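Local atomic coordinates of GAF domain/HD domain protein (Geobacter sulfurreducens, PDB entry 3EEA), a protein that is of unknown function, this chain being its GAF domain, though the full-length protein, which also has an HD domain, may have phosphatase activity. Residues A[24-28]-A[29-33]; A[11-14]-A[15-18]; A[134-137]-A[138-141]; A[150-153]-A[154-157]. All coordinates share one frame; numbering follows the deposited sequence.

All four local contacts frame the long helices of a GAF domain. Contacts 1 and 2 sit at the C- and N-terminal ends of helix 14-28, centres about 20 Å apart; contacts 3 and 4 share helix 137-158, with centres about 23 Å apart. The helices lie side by side and run in opposite directions: contact 1 touches contact 3, where Val29 CG1 is 3.9 Å from Phe135 CD1, and contact 2 touches contact 4, where Val17 CG2 is 3.5 Å from Met157 CE. Contact 1 supplies Arg32 and Trp33 to the pocket holding PG6, a polyether probably from the crystallisation liquor, about 3 Å from the Arg32 side chain. Contacts 1, 2 and 4 meet the second subunit.

Contact 1: A[24-28]-A[29-33]; sequences LLRKL and VKTRW
The turn from helix 14-28 into strand 33-39 of the GAF domain leads to the pocket that holds the polyether PG6, and in it the side chain of Arg26 reaches forward to Thr31, Arg32 and Trp33. A bend at chi3 (65°) swings the guanidinium toward the outgoing chain. Its NH1 lies 2.9 Å from Thr31 OG1 and also 2.9 Å from Arg32 O, while Arg26 CG approaches the same hydroxyl oxygen at 3.5 Å. Val29 is the first residue to leave helical geometry, yet its N still donates to Leu25 O at 2.9 Å, the N-H...O angle a bent 142° and the donor nearly in line with the C=O. Val29 CG2 meets Leu28 CB at 4.2 Å, and the valine packs on Ile143 of helix 137-158. Beyond the turn, Arg32 and Trp33 together pair with the single residue Ala127 of strand 119-129, a classic beta bulge, and Arg32 NH2 makes a weak hydrogen bond to the polyether. A water bridges the two segments, donating to Arg26 O at 2.7 Å and accepting from Thr31 N at 3.1 Å. It also sits over the centre of the Arg26 guanidinium, 4.2 Å above its plane.

Contact 2: A[11-14]-A[15-18]; sequences LTDV and DEVI
Asp13 closes the first turn of helix 14-28 with its side chain, OD1 accepting from Glu16 N at 3.2 Å. The N-H points well at the oxygen (156°) but comes from above the carboxylate plane, 61° out of it. With chi1 at -171°, CG swings away from the backbone N and lies beside the carbonyl carbon, which carries OD1 over the amides of the first turn; Asp15 N is likewise 3.2 Å from OD1. The tight part of the contact is the backbone and the aliphatic groups laid against it. Ile18 N donates to Val14 O at 3.0 Å, the one strong i+4 to i backbone bond between the segments, and Ile18 CG1 rests 3.5 Å from that oxygen. Val17 CG2 is 3.6 Å from Asp13 O, whose bonds to Glu16 N and Val17 N are both weak. Val14 and Val17 also pack on Val154 and Met157 of helix 137-158, whereas Ile18 turns to Val36 and Phe38 of strand 33-39. The looser side is acidic. Glu16, bent at chi2, lays CG 3.5 Å from Asp13 OD2, and the two carboxylate planes are at right angles with Asp13 OD2 4.5 Å from Glu16 OE2, a like-charge approach probably eased by solvent. Asp15 has its own mate in Arg50. An alanine at Asp13 would remove the acceptor and would probably leave Glu16 N with just the weak bond to Asp13 O among the bonds described. Asp13 is thus the N-cap of helix 14-28, the first helix of this GAF domain, with its carboxylate as the capping group.

Contact 3: A[134-137]-A[138-141]; sequences PFSD and AETA
Ser136 O is gripped twice by Thr140, through its backbone N at 2.8 Å and its OG1 at 2.9 Å. The amide bond is the regular helical one, its donor tilted somewhat from the carbonyl plane; the hydroxyl comes in from above that plane, 40° out of it. Thr140 OG1 reaches back because it stands opposite its own carbonyl carbon, chi1 -58°, leaving the hydroxyl beside the backbone N and over the turn. Two further bonds join Ser136 and Glu139. Ser136 OG accepts from Glu139 N at 3.1 Å, and Glu139 OE1 in turn accepts from Ser136 N at 2.9 Å, nearly straight at 166° and met on the anti side of the carboxylate. Between these bonds Glu139 CG lies 3.4 Å from Ser136 OG, so the two side chains close on each other through carbon as well as polar atoms. Glu139 OE1 also comes within 3.2 Å of Phe135 CA, and the carboxylate plane is turned obliquely to the phenyl ring. Arg128 serves both residues, in a salt bridge with Glu139 OE1 and a cation-pi contact with Phe135, which would help hold the carboxylate in place. An alanine in place of Glu139 would probably leave both Ser136 N and Arg128 without this acceptor. The ring itself is buried against Cys108 and Leu110 of strand 107-116. Reciprocal bonding of this kind between N-cap and third helical residue defines a capping box, here opening the long C-terminal helix 137-158 of the GAF domain.

Contact 4: A[150-153]-A[154-157]; sequences AALV and VSHM
Leu152 runs alongside His156 one turn on, the two side chains pointing the same way, and its CD1 touches the imidazole at NE2, 3.7 Å away. The leucine gets there with CG directed away from its backbone N (chi1 175°). Its carbonyl oxygen lies over one face of the same ring, 3.5 Å above the plane and displaced toward the rim, so backbone and side chain of one residue lie on the same side of the imidazole. Leu152 O also takes two bonds, from His156 N at 3.0 Å and from Ser155 OG at 2.9 Å, both arriving from the same face of its carbonyl plane. The serine hydroxyl can bend back in this way because chi1 of 83° places OG between the backbone N and the carbonyl carbon, a common way for a serine within a helix to satisfy its own polar group. All of this is built on the i to i+4 ladder of helix 137-158, the C-terminal helix of the GAF domain, which packs beside helix 14-28 and also meets the second subunit. Val154 N donates to Ala150 O at 2.9 Å, and Val154 CG2 lies 3.3 Å from that oxygen while Ala150 packs against Leu21 of helix 14-28. Val153 and Met157 also run side by side, CG1 of the valine meeting CE of the methionine at 3.7 Å. At the dimer interface His156 ND1 hydrogen-bonds to ND1 of His156 of the second subunit, the two rings nearly parallel at about 5°.

Contact 1: A[24-28]-A[29-33]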
loop_
_atom_site.group_PDB
_atom_site.type_symbol
_atom_site.label_atom_id
_atom_site.label_comp_id
_atom_site.label_asym_id
_atom_site.label_seq_id
_atom_site.Cartn_x
_atom_site.Cartn_y
_atom_site.Cartn_z
ATOM N N LEU A 24 -2.778 5.285 4.815
ATOM C CA LEU A 24 -2.967 4.971 3.395
ATOM C C LEU A 24 -4.405 4.537 3.098
ATOM O O LEU A 24 -4.989 4.998 2.107
ATOM C CB LEU A 24 -2.000 3.893 2.940
ATOM C CG LEU A 24 -1.947 3.630 1.449
ATOM C CD1 LEU A 24 -1.634 4.927 0.701
ATOM C CD2 LEU A 24 -0.948 2.516 1.159
ATOM N N LEU A 25 -4.972 3.671 3.944
ATOM C CA LEU A 25 -6.372 3.260 3.778
ATOM C C LEU A 25 -7.278 4.492 3.799
ATOM O O LEU A 25 -8.152 4.596 2.917
ATOM C CB LEU A 25 -6.840 2.283 4.827
ATOM C CG LEU A 25 -6.183 0.918 4.718
ATOM C CD1 LEU A 25 -6.483 0.168 6.040
ATOM C CD2 LEU A 25 -6.661 0.171 3.446
ATOM N N ARG A 26 -7.074 5.386 4.764
ATOM C CA ARG A 26 -7.949 6.582 4.838
ATOM C C ARG A 26 -7.855 7.499 3.604
ATOM O O ARG A 26 -8.826 8.202 3.247
ATOM C CB ARG A 26 -7.741 7.351 6.131
ATOM C CG ARG A 26 -8.459 6.624 7.256
ATOM C CD ARG A 26 -8.389 7.286 8.615
ATOM N NE ARG A 26 -9.059 8.589 8.730
ATOM C CZ ARG A 26 -10.368 8.781 8.903
ATOM N NH1 ARG A 26 -11.215 7.773 8.954
ATOM N NH2 ARG A 26 -10.840 10.009 9.012
ATOM N N LYS A 27 -6.679 7.554 3.012
ATOM C CA LYS A 27 -6.450 8.316 1.788
ATOM C C LYS A 27 -7.026 7.647 0.545
ATOM O O LYS A 27 -7.376 8.336 -0.448
ATOM C CB LYS A 27 -4.978 8.543 1.607
ATOM C CG LYS A 27 -4.403 9.532 2.600
ATOM C CD LYS A 27 -2.998 9.812 2.194
ATOM C CE LYS A 27 -2.279 10.581 3.246
ATOM N NZ LYS A 27 -0.942 10.846 2.677
ATOM N N LEU A 28 -7.134 6.324 0.562
ATOM C CA LEU A 28 -7.617 5.606 -0.619
ATOM C C LEU A 28 -9.117 5.327 -0.610
ATOM O O LEU A 28 -9.706 5.128 -1.661
ATOM C CB LEU A 28 -6.882 4.251 -0.736
ATOM C CG LEU A 28 -5.422 4.409 -1.147
ATOM C CD1 LEU A 28 -4.708 3.083 -1.112
ATOM C CD2 LEU A 28 -5.345 5.138 -2.535
ATOM N N VAL A 29 -9.714 5.246 0.579
ATOM C CA VAL A 29 -11.112 4.843 0.718
ATOM C C VAL A 29 -11.737 5.784 1.711
ATOM O O VAL A 29 -11.211 5.973 2.792
ATOM C CB VAL A 29 -11.236 3.369 1.212
ATOM C CG1 VAL A 29 -12.732 2.965 1.400
ATOM C CG2 VAL A 29 -10.540 2.360 0.250
ATOM N N LYS A 30 -12.847 6.420 1.339
ATOM C CA LYS A 30 -13.559 7.339 2.261
ATOM C C LYS A 30 -14.106 6.542 3.453
ATOM O O LYS A 30 -14.844 5.556 3.295
ATOM C CB LYS A 30 -14.695 8.083 1.530
ATOM C CG LYS A 30 -14.148 9.041 0.487
ATOM C CD LYS A 30 -15.236 9.808 -0.306
ATOM C CE LYS A 30 -14.608 10.788 -1.338
ATOM N NZ LYS A 30 -15.658 11.524 -2.135
ATOM N N THR A 31 -13.718 6.957 4.655
ATOM C CA THR A 31 -14.113 6.257 5.869
ATOM C C THR A 31 -14.280 7.260 7.014
ATOM O O THR A 31 -13.624 8.323 7.024
ATOM C CB THR A 31 -12.988 5.231 6.294
ATOM O OG1 THR A 31 -11.836 5.945 6.778
ATOM C CG2 THR A 31 -12.551 4.399 5.150
ATOM N N ARG A 32 -15.149 6.956 7.967
ATOM C CA ARG A 32 -15.230 7.756 9.182
ATOM C C ARG A 32 -14.073 7.430 10.146
ATOM O O ARG A 32 -13.403 8.321 10.721
ATOM C CB ARG A 32 -16.569 7.502 9.806
ATOM C CG ARG A 32 -16.879 8.273 11.064
ATOM C CD ARG A 32 -18.166 7.783 11.618
ATOM N NE ARG A 32 -18.446 8.393 12.907
ATOM C CZ ARG A 32 -19.023 9.589 13.052
ATOM N NH1 ARG A 32 -19.341 10.323 11.982
ATOM N NH2 ARG A 32 -19.246 10.066 14.271
ATOM N N TRP A 33 -13.847 6.146 10.362
ATOM C CA TRP A 33 -12.734 5.734 11.191
ATOM C C TRP A 33 -12.283 4.310 10.870
ATOM O O TRP A 33 -12.976 3.593 10.111
ATOM C CB TRP A 33 -13.088 5.831 12.654
ATOM C CG TRP A 33 -14.308 5.204 13.121
ATOM C CD1 TRP A 33 -15.423 5.878 13.600
ATOM C CD2 TRP A 33 -14.551 3.795 13.413
ATOM N NE1 TRP A 33 -16.346 4.995 14.041
ATOM C CE2 TRP A 33 -15.855 3.711 13.953
ATOM C CE3 TRP A 33 -13.834 2.606 13.180
ATOM C CZ2 TRP A 33 -16.450 2.495 14.311
ATOM C CZ3 TRP A 33 -14.426 1.376 13.537
ATOM C CH2 TRP A 33 -15.736 1.332 14.077
HETATM O O HOH W 1 -11.036 8.475 4.730
#

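Contact 2: A[11-14]-A[15-18]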
loop_
_atom_site.group_PDB
_atom_site.type_symbol
_atom_site.label_atom_id
_atom_site.label_comp_id
_atom_site.label_asym_id
_atom_site.label_seq_id
_atom_site.Cartn_x
_atom_site.Cartn_y
_atom_site.Cartn_z
ATOM N N LEU A 11 13.879 -2.223 13.558
ATOM C CA LEU A 11 13.538 -2.936 12.346
ATOM C C LEU A 11 12.269 -3.740 12.535
ATOM O O LEU A 11 11.801 -4.373 11.597
ATOM C CB LEU A 11 14.668 -3.887 11.961
ATOM C CG LEU A 11 16.055 -3.293 11.809
ATOM C CD1 LEU A 11 17.065 -4.394 11.584
ATOM C CD2 LEU A 11 16.062 -2.318 10.654
ATOM N N THR A 12 11.721 -3.756 13.750
ATOM C CA THR A 12 10.527 -4.559 14.024
ATOM C C THR A 12 9.415 -3.736 14.617
ATOM O O THR A 12 8.638 -4.258 15.386
ATOM C CB THR A 12 10.848 -5.764 14.966
ATOM O OG1 THR A 12 11.361 -5.265 16.214
ATOM C CG2 THR A 12 11.826 -6.710 14.310
ATOM N N ASP A 13 9.272 -2.489 14.188
ATOM C CA ASP A 13 8.325 -1.566 14.792
ATOM C C ASP A 13 6.943 -1.729 14.148
ATOM O O ASP A 13 6.566 -1.077 13.164
ATOM C CB ASP A 13 8.836 -0.128 14.692
ATOM C CG ASP A 13 7.999 0.851 15.507
ATOM O OD1 ASP A 13 6.810 0.557 15.763
ATOM O OD2 ASP A 13 8.544 1.930 15.826
ATOM N N VAL A 14 6.200 -2.641 14.720
ATOM C CA VAL A 14 4.867 -2.970 14.220
ATOM C C VAL A 14 3.904 -1.768 14.253
ATOM O O VAL A 14 3.035 -1.645 13.389
ATOM C CB VAL A 14 4.270 -4.193 14.991
ATOM C CG1 VAL A 14 4.941 -5.509 14.567
ATOM C CG2 VAL A 14 4.406 -4.013 16.479
ATOM N N ASP A 15 4.034 -0.889 15.245
ATOM C CA ASP A 15 3.114 0.250 15.339
ATOM C C ASP A 15 3.319 1.242 14.200
ATOM O O ASP A 15 2.356 1.816 13.724
ATOM C CB ASP A 15 3.142 0.932 16.724
ATOM C CG ASP A 15 2.029 1.969 16.889
ATOM O OD1 ASP A 15 0.838 1.691 16.567
ATOM O OD2 ASP A 15 2.347 3.104 17.287
ATOM N N GLU A 16 4.545 1.449 13.727
ATOM C CA GLU A 16 4.726 2.347 12.572
ATOM C C GLU A 16 4.100 1.725 11.299
ATOM O O GLU A 16 3.617 2.459 10.476
ATOM C CB GLU A 16 6.172 2.681 12.251
ATOM C CG GLU A 16 6.868 3.554 13.258
ATOM C CD GLU A 16 6.466 5.013 13.171
ATOM O OE1 GLU A 16 6.109 5.522 12.069
ATOM O OE2 GLU A 16 6.572 5.659 14.217
ATOM N N VAL A 17 4.179 0.409 11.152
ATOM C CA VAL A 17 3.540 -0.309 10.038
ATOM C C VAL A 17 2.003 -0.061 10.092
ATOM O O VAL A 17 1.372 0.276 9.073
ATOM C CB VAL A 17 3.888 -1.805 10.037
ATOM C CG1 VAL A 17 3.120 -2.574 8.926
ATOM C CG2 VAL A 17 5.450 -2.026 9.823
ATOM N N ILE A 18 1.419 -0.191 11.282
ATOM C CA ILE A 18 -0.049 -0.004 11.449
ATOM C C ILE A 18 -0.492 1.457 11.245
ATOM O O ILE A 18 -1.529 1.720 10.648
ATOM C CB ILE A 18 -0.546 -0.568 12.830
ATOM C CG1 ILE A 18 -0.368 -2.085 12.855
ATOM C CG2 ILE A 18 -2.000 -0.121 13.074
ATOM C CD1 ILE A 18 -0.846 -2.799 11.666
#

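Contact 3: A[134-137]-A[138-141]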
loop_
_atom_site.group_PDB
_atom_site.type_symbol
_atom_site.label_atom_id
_atom_site.label_comp_id
_atom_site.label_asym_id
_atom_site.label_seq_id
_atom_site.Cartn_x
_atom_site.Cartn_y
_atom_site.Cartn_z
ATOM N N PRO A 134 -22.591 1.691 1.127
ATOM C CA PRO A 134 -21.704 0.714 1.763
ATOM C C PRO A 134 -20.376 0.567 1.005
ATOM O O PRO A 134 -20.265 0.953 -0.184
ATOM C CB PRO A 134 -22.504 -0.606 1.719
ATOM C CG PRO A 134 -23.572 -0.392 0.735
ATOM C CD PRO A 134 -23.819 1.076 0.586
ATOM N N PHE A 135 -19.364 0.029 1.675
ATOM C CA PHE A 135 -18.121 -0.278 0.983
ATOM C C PHE A 135 -18.421 -1.207 -0.204
ATOM O O PHE A 135 -19.097 -2.238 -0.042
ATOM C CB PHE A 135 -17.106 -0.903 1.918
ATOM C CG PHE A 135 -16.708 -0.018 3.091
ATOM C CD1 PHE A 135 -15.765 0.977 2.955
ATOM C CD2 PHE A 135 -17.315 -0.187 4.316
ATOM C CE1 PHE A 135 -15.415 1.757 4.040
ATOM C CE2 PHE A 135 -16.981 0.603 5.408
ATOM C CZ PHE A 135 -16.019 1.557 5.274
ATOM N N SER A 136 -17.941 -0.812 -1.372
ATOM C CA SER A 136 -18.108 -1.561 -2.656
ATOM C C SER A 136 -17.097 -2.716 -2.766
ATOM O O SER A 136 -16.089 -2.783 -2.032
ATOM C CB SER A 136 -17.927 -0.615 -3.825
ATOM O OG SER A 136 -16.579 -0.131 -3.979
ATOM N N ASP A 137 -17.342 -3.623 -3.710
ATOM C CA ASP A 137 -16.381 -4.674 -3.997
ATOM C C ASP A 137 -15.040 -4.049 -4.408
ATOM O O ASP A 137 -13.995 -4.589 -4.057
ATOM C CB ASP A 137 -16.850 -5.561 -5.134
ATOM C CG ASP A 137 -17.975 -6.538 -4.709
ATOM O OD1 ASP A 137 -18.590 -6.380 -3.624
ATOM O OD2 ASP A 137 -18.249 -7.428 -5.544
ATOM N N ALA A 138 -15.062 -2.987 -5.210
ATOM C CA ALA A 138 -13.818 -2.330 -5.631
ATOM C C ALA A 138 -12.994 -1.768 -4.454
ATOM O O ALA A 138 -11.749 -1.968 -4.380
ATOM C CB ALA A 138 -14.096 -1.206 -6.620
ATOM N N GLU A 139 -13.686 -1.097 -3.546
ATOM C CA GLU A 139 -13.053 -0.564 -2.332
ATOM C C GLU A 139 -12.537 -1.697 -1.452
ATOM O O GLU A 139 -11.393 -1.655 -0.946
ATOM C CB GLU A 139 -14.039 0.267 -1.528
ATOM C CG GLU A 139 -14.338 1.625 -2.147
ATOM C CD GLU A 139 -15.532 2.341 -1.492
ATOM O OE1 GLU A 139 -16.480 1.692 -0.975
ATOM O OE2 GLU A 139 -15.503 3.583 -1.465
ATOM N N THR A 140 -13.352 -2.745 -1.280
ATOM C CA THR A 140 -12.982 -3.865 -0.448
ATOM C C THR A 140 -11.737 -4.598 -1.013
ATOM O O THR A 140 -10.912 -5.110 -0.250
ATOM C CB THR A 140 -14.196 -4.810 -0.192
ATOM O OG1 THR A 140 -15.230 -4.013 0.426
ATOM C CG2 THR A 140 -13.821 -5.926 0.744
ATOM N N ALA A 141 -11.632 -4.701 -2.320
ATOM C CA ALA A 141 -10.487 -5.372 -2.946
ATOM C C ALA A 141 -9.173 -4.665 -2.561
ATOM O O ALA A 141 -8.207 -5.326 -2.192
ATOM C CB ALA A 141 -10.630 -5.398 -4.446
#

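Contact 4: A[150-153]-A[154-157]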
loop_
_atom_site.group_PDB
_atom_site.type_symbol
_atom_site.label_atom_id
_atom_site.label_comp_id
_atom_site.label_asym_id
_atom_site.label_seq_id
_atom_site.Cartn_x
_atom_site.Cartn_y
_atom_site.Cartn_z
ATOM N N ALA A 150 0.301 -5.551 4.911
ATOM C CA ALA A 150 0.688 -5.156 6.247
ATOM C C ALA A 150 0.774 -6.357 7.146
ATOM O O ALA A 150 1.730 -6.463 7.967
ATOM C CB ALA A 150 -0.319 -4.067 6.855
ATOM N N ALA A 151 -0.166 -7.309 7.016
ATOM C CA ALA A 151 -0.156 -8.500 7.827
ATOM C C ALA A 151 1.120 -9.314 7.629
ATOM O O ALA A 151 1.700 -9.812 8.606
ATOM C CB ALA A 151 -1.424 -9.401 7.548
ATOM N N LEU A 152 1.580 -9.447 6.390
ATOM C CA LEU A 152 2.772 -10.228 6.100
ATOM C C LEU A 152 4.028 -9.596 6.742
ATOM O O LEU A 152 4.889 -10.275 7.385
ATOM C CB LEU A 152 2.931 -10.298 4.590
ATOM C CG LEU A 152 4.144 -10.956 4.014
ATOM C CD1 LEU A 152 4.242 -12.393 4.549
ATOM C CD2 LEU A 152 3.886 -10.937 2.432
ATOM N N VAL A 153 4.102 -8.286 6.607
ATOM C CA VAL A 153 5.185 -7.505 7.207
ATOM C C VAL A 153 5.187 -7.665 8.729
ATOM O O VAL A 153 6.257 -7.933 9.331
ATOM C CB VAL A 153 5.108 -6.004 6.842
ATOM C CG1 VAL A 153 6.210 -5.205 7.626
ATOM C CG2 VAL A 153 5.360 -5.779 5.306
ATOM N N VAL A 154 4.029 -7.455 9.339
ATOM C CA VAL A 154 3.863 -7.532 10.820
ATOM C C VAL A 154 4.225 -8.923 11.294
ATOM O O VAL A 154 4.956 -9.085 12.279
ATOM C CB VAL A 154 2.442 -7.125 11.294
ATOM C CG1 VAL A 154 2.255 -7.469 12.829
ATOM C CG2 VAL A 154 2.252 -5.597 11.076
ATOM N N SER A 155 3.818 -9.937 10.537
ATOM C CA SER A 155 4.114 -11.309 10.936
ATOM C C SER A 155 5.625 -11.557 10.923
ATOM O O SER A 155 6.160 -12.096 11.901
ATOM C CB SER A 155 3.348 -12.314 10.112
ATOM O OG SER A 155 4.005 -12.555 8.900
ATOM N N HIS A 156 6.340 -11.090 9.890
ATOM C CA HIS A 156 7.821 -11.155 9.883
ATOM C C HIS A 156 8.418 -10.477 11.127
ATOM O O HIS A 156 9.368 -11.015 11.754
ATOM C CB HIS A 156 8.466 -10.545 8.629
ATOM C CG HIS A 156 8.212 -11.292 7.366
ATOM N ND1 HIS A 156 8.296 -10.697 6.124
ATOM C CD2 HIS A 156 7.834 -12.575 7.145
ATOM C CE1 HIS A 156 7.997 -11.587 5.191
ATOM N NE2 HIS A 156 7.710 -12.735 5.785
ATOM N N MET A 157 7.892 -9.309 11.486
ATOM C CA MET A 157 8.379 -8.559 12.662
ATOM C C MET A 157 8.072 -9.255 14.024
ATOM O O MET A 157 8.900 -9.224 14.939
ATOM C CB MET A 157 7.761 -7.174 12.683
ATOM C CG MET A 157 8.140 -6.278 11.516
ATOM S SD MET A 157 7.482 -4.560 11.553
ATOM C CE MET A 157 8.458 -3.776 10.240
#